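Local atomic coordinates of CRISPR-associated endonuclease Cas1 (Thermotoga maritima, PDB entry 4XTK), a protein that probably acts as a metal-dependent double-stranded DNA endonuclease in CRISPR adaptive immunity, working as a homodimer that associates with a Cas2 homodimer. Residues 202-207 with 232-237; 209-214 with 307-312. All coordinates share one frame; numbering follows the deposited sequence.

Contact 1 of 2, residues 202-207 with 232-237; sequences TTVLSL and LDIAEL
A small, buried, wholly apolar helix-helix contact joins V204 of helix 188-208 to I234 and A235 of helix 230-252, close to the centre of the chain. The two six-residue segments bury 118 Å² between them, both sides summed, and V204 alone accounts for 66 Å² of it. The backbones come nearest at V204 and A235, whose CA atoms are 6.5 Å apart. V204 points toward the other helix and divides its two methyl groups between neighbouring residues. With CG1 anti to the backbone N (chi1 -179°), that methyl lies against the branch point of I234, V204 CG1 to I234 CB being 3.8 Å, and also meets I234 CG2 at 4.0 Å. The second methyl, V204 CG2, meets A235 CB, and equally A235 CA, at 4.1 Å, consistent with the close approach of the backbones at this pair. I234 offers only its CB and CG2 to the valine; CG1 and the rest of the chain lead away, to L309 of helix 301-316. Both helices belong to the helical part of Cas1 that carries the nuclease centre, and the next residue after A235 is E236, a manganese ligand by similarity. A235 itself also packs against L200 and Y201 of helix 188-208. E236 is turned away from V204 and forms a salt bridge with R159, while D233 hydrogen-bonds through OD1 to ND1 of H221, another predicted ligand, consistent with a second-shell residue that orients the imidazole.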
# COMPACT_ATOMS: atom_id res chain seq x y z
N THR E 202 5.74 -15.86 5.93
CA THR E 202 4.55 -15.46 5.19
C THR E 202 3.43 -15.14 6.17
O THR E 202 2.63 -14.23 5.94
CB THR E 202 4.11 -16.57 4.20
OG1 THR E 202 5.09 -16.67 3.17
CG2 THR E 202 2.76 -16.26 3.58
N THR E 203 3.39 -15.88 7.27
CA THR E 203 2.34 -15.71 8.25
C THR E 203 2.48 -14.36 8.94
O THR E 203 1.51 -13.61 9.03
CB THR E 203 2.37 -16.82 9.30
OG1 THR E 203 2.10 -18.07 8.67
CG2 THR E 203 1.32 -16.56 10.38
N VAL E 204 3.69 -14.07 9.41
CA VAL E 204 3.96 -12.79 10.05
C VAL E 204 3.66 -11.64 9.08
O VAL E 204 3.07 -10.63 9.47
CB VAL E 204 5.41 -12.68 10.52
CG1 VAL E 204 5.63 -11.34 11.21
CG2 VAL E 204 5.75 -13.83 11.45
N LEU E 205 4.04 -11.83 7.82
CA LEU E 205 3.80 -10.83 6.78
C LEU E 205 2.33 -10.48 6.60
O LEU E 205 1.96 -9.30 6.54
CB LEU E 205 4.38 -11.29 5.45
CG LEU E 205 4.21 -10.29 4.31
CD1 LEU E 205 4.80 -8.94 4.70
CD2 LEU E 205 4.85 -10.80 3.03
N SER E 206 1.48 -11.50 6.51
CA SER E 206 0.06 -11.25 6.29
C SER E 206 -0.54 -10.56 7.52
O SER E 206 -1.44 -9.74 7.39
CB SER E 206 -0.69 -12.54 5.96
OG SER E 206 -0.74 -13.42 7.07
N LEU E 207 -0.02 -10.89 8.70
CA LEU E 207 -0.52 -10.27 9.92
C LEU E 207 -0.09 -8.81 10.03
O LEU E 207 -0.83 -7.98 10.56
CB LEU E 207 -0.06 -11.06 11.15
CG LEU E 207 -0.76 -12.42 11.33
CD1 LEU E 207 -0.30 -13.12 12.59
CD2 LEU E 207 -2.30 -12.28 11.32
N LEU E 232 10.72 -10.76 8.94
CA LEU E 232 11.87 -11.55 9.35
C LEU E 232 12.25 -11.28 10.82
O LEU E 232 12.52 -12.21 11.58
CB LEU E 232 13.06 -11.26 8.45
CG LEU E 232 12.86 -11.52 6.95
CD1 LEU E 232 14.17 -11.27 6.21
CD2 LEU E 232 12.33 -12.93 6.69
N ASP E 233 12.25 -10.01 11.21
CA ASP E 233 12.53 -9.62 12.59
C ASP E 233 11.60 -10.31 13.59
O ASP E 233 12.05 -10.97 14.53
CB ASP E 233 12.41 -8.10 12.74
CG ASP E 233 13.66 -7.36 12.33
OD1 ASP E 233 14.55 -7.98 11.70
OD2 ASP E 233 13.76 -6.16 12.65
N ILE E 234 10.30 -10.15 13.39
CA ILE E 234 9.31 -10.68 14.32
C ILE E 234 9.31 -12.22 14.34
O ILE E 234 9.20 -12.83 15.41
CB ILE E 234 7.90 -10.15 13.97
CG1 ILE E 234 7.90 -8.62 14.03
CG2 ILE E 234 6.84 -10.68 14.92
CD1 ILE E 234 8.24 -8.07 15.41
N ALA E 235 9.47 -12.84 13.17
CA ALA E 235 9.52 -14.30 13.07
C ALA E 235 10.61 -14.93 13.96
O ALA E 235 10.50 -16.09 14.35
CB ALA E 235 9.74 -14.72 11.63
N GLU E 236 11.65 -14.17 14.28
CA GLU E 236 12.73 -14.68 15.11
C GLU E 236 12.24 -15.13 16.48
O GLU E 236 12.81 -16.02 17.10
CB GLU E 236 13.84 -13.63 15.28
CG GLU E 236 14.50 -13.17 13.98
CD GLU E 236 15.44 -14.20 13.36
OE1 GLU E 236 15.37 -15.39 13.73
OE2 GLU E 236 16.26 -13.81 12.50
N LEU E 237 11.15 -14.52 16.94
CA LEU E 237 10.60 -14.83 18.25
C LEU E 237 9.85 -16.16 18.26
O LEU E 237 9.79 -16.85 19.27
CB LEU E 237 9.66 -13.72 18.72
CG LEU E 237 10.25 -12.48 19.38
CD1 LEU E 237 11.08 -11.65 18.41
CD2 LEU E 237 9.13 -11.64 19.99

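Contact 2 of 2, residues 209-214 with 307-312; sequences YQTHLD and MELHKL
L213 pushes its two methyl groups against L309 and L312, about one turn apart on helix 301-316, and carries the largest share of the contact, 73 Å² of the 177 Å² buried in all. Its CD1 lies 3.6 Å from L309 O and also meets L309 CD2 at 4.1 Å, so this branch rests on both the backbone and the side chain of L309. The other branch, L213 CD2, faces L312 CD2 at 4.0 Å. L309, with 48 Å² covered, is likewise divided: CD2 serves L213, whereas CD1 reaches T211 CG2 at 4.2 Å, the two side chains crossing at about a right angle. The segment 209-214 is irregular and forms part of the connection between helices 188-208 and 230-252; the contact sets it against helix 301-316. An ST turn shapes the loop here: T211 OG1, placed between its own backbone N and carbonyl carbon (chi1 72°), accepts the backbone N-H of L213 at 3.0 Å with an N-H...O angle of 158°. The same torsion sets CG2 anti to the carbonyl carbon, where it meets L309 CD1. The hydroxyl is also hydrogen-bonded to I208 O, which ties the turn back to the end of helix 188-208. A polar link accompanies the leucines, as the backbone N of H212 bonds to E313 OE2, on the residue of helix 301-316 that follows L312.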
# COMPACT_ATOMS: atom_id res chain seq x y z
N TYR E 209 0.25 -6.83 7.47
CA TYR E 209 -0.67 -6.15 6.56
C TYR E 209 -2.02 -5.88 7.22
O TYR E 209 -2.81 -5.08 6.72
CB TYR E 209 -0.89 -6.98 5.29
CG TYR E 209 0.18 -6.82 4.23
CD1 TYR E 209 0.65 -5.57 3.86
CD2 TYR E 209 0.69 -7.94 3.57
CE1 TYR E 209 1.61 -5.44 2.89
CE2 TYR E 209 1.66 -7.82 2.59
CZ TYR E 209 2.12 -6.56 2.25
OH TYR E 209 3.08 -6.44 1.27
N GLN E 210 -2.29 -6.54 8.34
CA GLN E 210 -3.52 -6.29 9.08
C GLN E 210 -3.28 -5.25 10.17
O GLN E 210 -4.16 -5.00 10.98
CB GLN E 210 -4.07 -7.59 9.69
CG GLN E 210 -4.29 -8.69 8.67
CD GLN E 210 -4.83 -9.98 9.28
OE1 GLN E 210 -5.13 -10.03 10.48
NE2 GLN E 210 -4.92 -11.02 8.47
N THR E 211 -2.09 -4.67 10.18
CA THR E 211 -1.74 -3.61 11.14
C THR E 211 -1.44 -2.27 10.46
O THR E 211 -1.65 -2.10 9.26
CB THR E 211 -0.50 -3.96 11.99
OG1 THR E 211 0.68 -3.89 11.18
CG2 THR E 211 -0.65 -5.34 12.62
N HIS E 212 -0.97 -1.33 11.27
CA HIS E 212 -0.58 -0.01 10.78
C HIS E 212 0.91 0.03 10.46
O HIS E 212 1.45 1.09 10.12
CB HIS E 212 -0.92 1.07 11.81
CG HIS E 212 -2.38 1.23 12.07
ND1 HIS E 212 -2.89 1.49 13.32
CD2 HIS E 212 -3.45 1.16 11.23
CE1 HIS E 212 -4.21 1.58 13.25
NE2 HIS E 212 -4.57 1.38 11.99
N LEU E 213 1.58 -1.11 10.60
CA LEU E 213 3.01 -1.22 10.31
C LEU E 213 3.26 -1.45 8.83
O LEU E 213 2.44 -2.04 8.14
CB LEU E 213 3.63 -2.36 11.12
CG LEU E 213 3.68 -2.19 12.64
CD1 LEU E 213 3.73 -3.55 13.34
CD2 LEU E 213 4.88 -1.34 13.04
N ASP E 214 4.40 -0.96 8.35
CA ASP E 214 4.87 -1.33 7.02
C ASP E 214 5.98 -2.38 7.14
O ASP E 214 6.97 -2.18 7.85
CB ASP E 214 5.38 -0.11 6.25
CG ASP E 214 5.67 -0.43 4.79
OD1 ASP E 214 6.69 -1.09 4.52
OD2 ASP E 214 4.87 -0.03 3.92
N MET E 307 0.04 -9.83 19.00
CA MET E 307 0.33 -9.03 20.18
C MET E 307 1.70 -8.37 20.10
O MET E 307 1.87 -7.22 20.50
CB MET E 307 0.24 -9.89 21.44
CG MET E 307 -1.18 -10.27 21.84
SD MET E 307 -1.21 -11.27 23.34
CE MET E 307 -0.02 -10.37 24.34
N GLU E 308 2.67 -9.11 19.58
CA GLU E 308 4.03 -8.61 19.44
C GLU E 308 4.07 -7.45 18.44
O GLU E 308 4.80 -6.47 18.64
CB GLU E 308 4.98 -9.73 18.99
CG GLU E 308 6.44 -9.37 19.12
CD GLU E 308 6.85 -9.10 20.56
OE1 GLU E 308 6.24 -9.69 21.48
OE2 GLU E 308 7.79 -8.30 20.77
N LEU E 309 3.27 -7.56 17.39
CA LEU E 309 3.14 -6.50 16.41
C LEU E 309 2.53 -5.25 17.04
O LEU E 309 2.97 -4.13 16.76
CB LEU E 309 2.30 -6.97 15.24
CG LEU E 309 2.92 -8.08 14.41
CD1 LEU E 309 1.94 -8.53 13.34
CD2 LEU E 309 4.25 -7.62 13.80
N HIS E 310 1.53 -5.46 17.88
CA HIS E 310 0.89 -4.34 18.55
C HIS E 310 1.84 -3.68 19.54
O HIS E 310 1.77 -2.48 19.78
CB HIS E 310 -0.39 -4.78 19.26
CG HIS E 310 -1.20 -3.64 19.80
ND1 HIS E 310 -1.70 -2.63 19.01
CD2 HIS E 310 -1.57 -3.34 21.07
CE1 HIS E 310 -2.36 -1.77 19.76
NE2 HIS E 310 -2.30 -2.17 21.01
N LYS E 311 2.74 -4.49 20.11
CA LYS E 311 3.75 -3.99 21.03
C LYS E 311 4.71 -3.06 20.32
O LYS E 311 5.15 -2.05 20.87
CB LYS E 311 4.53 -5.14 21.66
CG LYS E 311 4.31 -5.32 23.16
CD LYS E 311 5.09 -6.53 23.69
CE LYS E 311 4.24 -7.80 23.70
NZ LYS E 311 3.04 -7.69 24.57
N LEU E 312 5.05 -3.41 19.09
CA LEU E 312 5.94 -2.59 18.29
C LEU E 312 5.24 -1.30 17.90
O LEU E 312 5.85 -0.22 17.89
CB LEU E 312 6.41 -3.34 17.05
CG LEU E 312 7.36 -2.56 16.15
CD1 LEU E 312 8.61 -2.13 16.94
CD2 LEU E 312 7.73 -3.37 14.91

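The centres of contacts 1 and 2 lie about 10 Å apart, and their segments alternate along the chain. L309 of contact 2 joins them directly: its CD2 is 3.8 Å from I234 CG1, the branch that turns away from V204, and its CD1 is 3.9 Å from L207 C. A further junction pairs L237 CD2 with E308 CD at 3.5 Å. Helix 301-316 thus packs against both helices of contact 1. The predicted manganese site lies nearer contact 1, which contains E236 and brings the side chain of A235 to about 7 Å from that of H221 and about 9 Å from that of E155. In contact 2, the side chain of L309 is about 11 Å from that of E236.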